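Long-range contact in peroxisomal acyl-CoA oxidase 1A (Solanum lycopersicum, PDB 2FON), which probably oxidises fatty acyl-CoA with the help of bound FAD in peroxisomal beta-oxidation: residues 198-211 and 220-233. Residues are numbered along the deposited sequence; the frame is centred on the assembly and turned at random.
Sequences LGKVSTHAVVYARL and VNGFIVQLRSLEDH
The carbonyl oxygen of Thr-203 is gripped by two successive backbone N-H groups: Leu-227 N lies 2.7 Å from Thr-203 O, and Arg-228 N adds a weak bond at 3.4 Å. This double grip illustrates how a beta hairpin can stay tied after its ladder ends. Within the ladder, strands 204-211 and 220-226 run antiparallel, their axes at 149°, with paired backbone bonds at Ala-205/Val-225, Val-207/Phe-223 and Ala-209/Asn-221.

Beyond it, side chains from 220-233 take over and bind the carbonyls of the loop 199-203. His-233 NE2 donates to Lys-200 O (2.7 Å), the oxygen lying close to the imidazole plane. Arg-228, extended from CG to NE, gives NE to Ser-202 O at 3.2 Å in its guanidinium plane, while Lys-200 O sits over one guanidinium face, and Arg-228 CD lies over the centre of the His-233 ring. A leucine at Arg-228 would probably leave Ser-202 O without this donor and deprive the loop of one of its polar ties. The second subunit closes over this end, where Phe-666 of that chain stacks on the His-233 ring.

On the ladder, the Gln-226 chain passes over one face of the His-204 ring. With CG beside its backbone N (chi1 -68°), Tyr-208 lays its ring over Gly-222, whose CA stands 3.9 Å from the ring centroid in a CH-pi contact. Its hydroxyl bonds to Gln-132, and its ring meets that of the FAD-binding Tyr-154. On the sheet face carrying Ala-205 and Phe-223, Val-207 CG2 meets Val-225 CG2 at 3.7 Å, and both residues pack on Phe-263. In this acyl-CoA dehydrogenase-type middle domain, backbone pairing thus serves the hairpin beside the FAD site, whereas near the subunit interface side-chain N-H groups satisfy loop carbonyls that regular pairing no longer reaches.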
# COMPACT_ATOMS: atom_id res chain seq x y z
N LEU B 198 18.03 -15.42 13.05
CA LEU B 198 18.38 -15.56 14.45
C LEU B 198 17.38 -16.41 15.16
O LEU B 198 17.72 -17.14 16.04
CB LEU B 198 18.42 -14.17 15.04
CG LEU B 198 18.42 -14.00 16.53
CD1 LEU B 198 19.73 -14.39 17.07
CD2 LEU B 198 18.06 -12.51 16.82
N GLY B 199 16.12 -16.29 14.77
CA GLY B 199 15.05 -17.06 15.36
C GLY B 199 15.44 -18.47 15.68
O GLY B 199 15.41 -18.85 16.84
N LYS B 200 15.84 -19.24 14.66
CA LYS B 200 15.99 -20.71 14.73
C LYS B 200 17.29 -21.22 14.12
O LYS B 200 17.90 -22.15 14.63
CB LYS B 200 14.82 -21.39 14.00
CG LYS B 200 13.43 -21.13 14.59
CD LYS B 200 13.22 -21.89 15.87
CE LYS B 200 12.74 -20.95 16.96
NZ LYS B 200 12.61 -21.60 18.33
N VAL B 201 17.71 -20.62 13.02
CA VAL B 201 18.84 -21.13 12.26
C VAL B 201 20.22 -20.77 12.79
O VAL B 201 21.01 -21.63 12.99
CB VAL B 201 18.79 -20.72 10.83
CG1 VAL B 201 19.82 -21.59 10.02
CG2 VAL B 201 17.40 -20.90 10.28
N SER B 202 20.50 -19.50 13.00
CA SER B 202 21.83 -19.07 13.37
C SER B 202 22.51 -19.75 14.56
O SER B 202 21.92 -19.85 15.67
CB SER B 202 21.77 -17.59 13.70
OG SER B 202 22.16 -16.84 12.60
N THR B 203 23.80 -20.09 14.37
CA THR B 203 24.70 -20.47 15.46
C THR B 203 25.43 -19.30 16.11
O THR B 203 25.82 -19.37 17.27
CB THR B 203 25.75 -21.51 15.03
OG1 THR B 203 26.68 -20.93 14.10
CG2 THR B 203 25.08 -22.77 14.43
N HIS B 204 25.64 -18.21 15.38
CA HIS B 204 26.35 -17.07 15.98
C HIS B 204 25.71 -15.80 15.51
O HIS B 204 24.96 -15.77 14.50
CB HIS B 204 27.83 -17.00 15.52
CG HIS B 204 28.65 -18.18 15.89
ND1 HIS B 204 28.39 -19.45 15.41
CD2 HIS B 204 29.72 -18.30 16.70
CE1 HIS B 204 29.26 -20.29 15.93
NE2 HIS B 204 30.08 -19.62 16.72
N ALA B 205 26.02 -14.72 16.25
CA ALA B 205 25.67 -13.39 15.83
C ALA B 205 26.80 -12.41 16.09
O ALA B 205 27.58 -12.62 17.02
CB ALA B 205 24.45 -12.96 16.58
N VAL B 206 26.88 -11.35 15.27
CA VAL B 206 27.49 -10.10 15.69
C VAL B 206 26.38 -9.43 16.43
O VAL B 206 25.31 -9.22 15.87
CB VAL B 206 27.86 -9.24 14.52
CG1 VAL B 206 28.39 -7.90 15.00
CG2 VAL B 206 28.93 -9.95 13.65
N VAL B 207 26.62 -9.14 17.72
CA VAL B 207 25.71 -8.45 18.64
C VAL B 207 26.27 -7.08 18.87
O VAL B 207 27.35 -6.93 19.42
CB VAL B 207 25.69 -9.19 20.00
CG1 VAL B 207 24.92 -8.46 21.05
CG2 VAL B 207 25.16 -10.57 19.83
N TYR B 208 25.55 -6.06 18.44
CA TYR B 208 25.82 -4.66 18.86
C TYR B 208 25.40 -4.36 20.33
O TYR B 208 24.32 -4.71 20.74
CB TYR B 208 25.28 -3.67 17.80
CG TYR B 208 26.12 -3.85 16.58
CD1 TYR B 208 25.79 -4.81 15.61
CD2 TYR B 208 27.34 -3.19 16.47
CE1 TYR B 208 26.66 -5.03 14.52
CE2 TYR B 208 28.19 -3.41 15.42
CZ TYR B 208 27.86 -4.32 14.45
OH TYR B 208 28.75 -4.49 13.41
N ALA B 209 26.29 -3.76 21.10
CA ALA B 209 26.05 -3.46 22.51
C ALA B 209 26.95 -2.32 22.95
O ALA B 209 27.94 -1.97 22.28
CB ALA B 209 26.32 -4.68 23.37
N ARG B 210 26.61 -1.71 24.08
CA ARG B 210 27.39 -0.58 24.53
C ARG B 210 28.58 -1.17 25.25
O ARG B 210 28.41 -1.95 26.18
CB ARG B 210 26.63 0.33 25.50
CG ARG B 210 25.15 0.58 25.23
CD ARG B 210 24.65 1.75 26.13
NE ARG B 210 25.31 2.97 25.66
CZ ARG B 210 25.00 3.60 24.53
NH1 ARG B 210 23.98 3.19 23.79
NH2 ARG B 210 25.70 4.66 24.14
N LEU B 211 29.79 -0.82 24.82
CA LEU B 211 30.98 -1.24 25.52
C LEU B 211 31.19 -0.47 26.85
O LEU B 211 31.32 0.77 26.86
CB LEU B 211 32.22 -1.16 24.59
CG LEU B 211 33.59 -1.42 25.20
CD1 LEU B 211 33.73 -2.80 25.83
CD2 LEU B 211 34.64 -1.24 24.15
N VAL B 220 28.56 2.11 21.16
CA VAL B 220 28.17 0.83 20.58
C VAL B 220 29.28 0.08 19.78
O VAL B 220 29.98 0.67 18.97
CB VAL B 220 26.92 1.02 19.77
CG1 VAL B 220 26.65 -0.20 18.96
CG2 VAL B 220 25.75 1.35 20.70
N ASN B 221 29.46 -1.22 20.07
CA ASN B 221 30.34 -2.05 19.26
C ASN B 221 29.81 -3.41 18.92
O ASN B 221 28.79 -3.83 19.42
CB ASN B 221 31.65 -2.23 19.93
CG ASN B 221 32.49 -1.02 19.88
OD1 ASN B 221 33.47 -0.95 19.15
ND2 ASN B 221 32.12 -0.03 20.68
N GLY B 222 30.53 -4.10 18.05
CA GLY B 222 30.07 -5.39 17.53
C GLY B 222 30.78 -6.50 18.26
O GLY B 222 31.99 -6.44 18.39
N PHE B 223 30.04 -7.50 18.71
CA PHE B 223 30.65 -8.65 19.35
C PHE B 223 30.21 -9.93 18.69
O PHE B 223 29.02 -10.11 18.39
CB PHE B 223 30.27 -8.68 20.81
CG PHE B 223 30.65 -7.44 21.53
CD1 PHE B 223 29.93 -6.27 21.34
CD2 PHE B 223 31.76 -7.42 22.35
CE1 PHE B 223 30.30 -5.11 22.00
CE2 PHE B 223 32.14 -6.28 23.03
CZ PHE B 223 31.43 -5.12 22.86
N ILE B 224 31.16 -10.81 18.44
CA ILE B 224 30.85 -12.13 17.92
C ILE B 224 30.51 -13.06 19.08
O ILE B 224 31.40 -13.57 19.74
CB ILE B 224 32.03 -12.71 17.16
CG1 ILE B 224 32.50 -11.75 16.08
CG2 ILE B 224 31.66 -14.07 16.57
CD1 ILE B 224 33.83 -12.17 15.45
N VAL B 225 29.22 -13.28 19.28
CA VAL B 225 28.70 -14.16 20.32
C VAL B 225 28.09 -15.43 19.72
O VAL B 225 27.16 -15.34 18.93
CB VAL B 225 27.59 -13.47 21.13
CG1 VAL B 225 27.12 -14.35 22.23
CG2 VAL B 225 28.02 -12.11 21.64
N GLN B 226 28.61 -16.59 20.09
CA GLN B 226 28.02 -17.89 19.79
C GLN B 226 26.69 -18.06 20.54
O GLN B 226 26.65 -17.92 21.77
CB GLN B 226 28.98 -19.01 20.21
CG GLN B 226 28.71 -20.30 19.43
CD GLN B 226 29.37 -21.54 20.00
OE1 GLN B 226 30.56 -21.56 20.27
NE2 GLN B 226 28.60 -22.61 20.13
N LEU B 227 25.63 -18.41 19.81
CA LEU B 227 24.27 -18.47 20.38
C LEU B 227 23.85 -19.88 20.72
O LEU B 227 23.12 -20.10 21.70
CB LEU B 227 23.23 -17.89 19.40
CG LEU B 227 23.45 -16.43 19.01
CD1 LEU B 227 22.37 -16.07 18.10
CD2 LEU B 227 23.57 -15.41 20.24
N ARG B 228 24.29 -20.84 19.91
CA ARG B 228 23.94 -22.24 20.16
C ARG B 228 25.12 -23.17 20.05
O ARG B 228 26.01 -22.95 19.21
CB ARG B 228 22.92 -22.74 19.15
CG ARG B 228 21.79 -21.84 19.01
CD ARG B 228 20.90 -22.41 18.02
NE ARG B 228 19.93 -21.43 17.65
CZ ARG B 228 18.68 -21.48 18.00
NH1 ARG B 228 18.25 -22.51 18.74
NH2 ARG B 228 17.87 -20.49 17.57
N SER B 229 25.06 -24.24 20.85
CA SER B 229 26.00 -25.34 20.74
C SER B 229 26.15 -25.85 19.28
O SER B 229 25.16 -25.99 18.52
CB SER B 229 25.57 -26.48 21.62
OG SER B 229 26.12 -27.67 21.11
N LEU B 230 27.39 -26.16 18.90
CA LEU B 230 27.60 -26.64 17.57
C LEU B 230 27.23 -28.11 17.44
O LEU B 230 27.11 -28.63 16.33
CB LEU B 230 29.03 -26.36 17.10
CG LEU B 230 29.19 -24.90 16.67
CD1 LEU B 230 30.65 -24.50 16.76
CD2 LEU B 230 28.65 -24.71 15.25
N GLU B 231 27.05 -28.79 18.57
CA GLU B 231 26.75 -30.23 18.53
C GLU B 231 25.26 -30.48 18.36
O GLU B 231 24.85 -31.33 17.59
CB GLU B 231 27.25 -30.94 19.77
CG GLU B 231 28.73 -31.18 19.75
CD GLU B 231 29.14 -32.43 18.93
OE1 GLU B 231 28.28 -33.07 18.27
OE2 GLU B 231 30.34 -32.79 18.97
N ASP B 232 24.46 -29.72 19.10
CA ASP B 232 23.05 -30.03 19.13
C ASP B 232 22.15 -28.85 18.94
O ASP B 232 20.94 -29.01 18.98
CB ASP B 232 22.65 -30.85 20.37
CG ASP B 232 22.92 -30.14 21.71
OD1 ASP B 232 22.93 -28.89 21.84
OD2 ASP B 232 23.08 -30.90 22.69
N HIS B 233 22.73 -27.66 18.75
CA HIS B 233 21.96 -26.50 18.31
C HIS B 233 21.09 -25.98 19.43
O HIS B 233 20.37 -25.01 19.23
CB HIS B 233 21.13 -26.77 17.01
CG HIS B 233 20.83 -25.54 16.21
ND1 HIS B 233 21.83 -24.79 15.62
CD2 HIS B 233 19.66 -24.93 15.89
CE1 HIS B 233 21.29 -23.74 15.01
NE2 HIS B 233 19.98 -23.81 15.15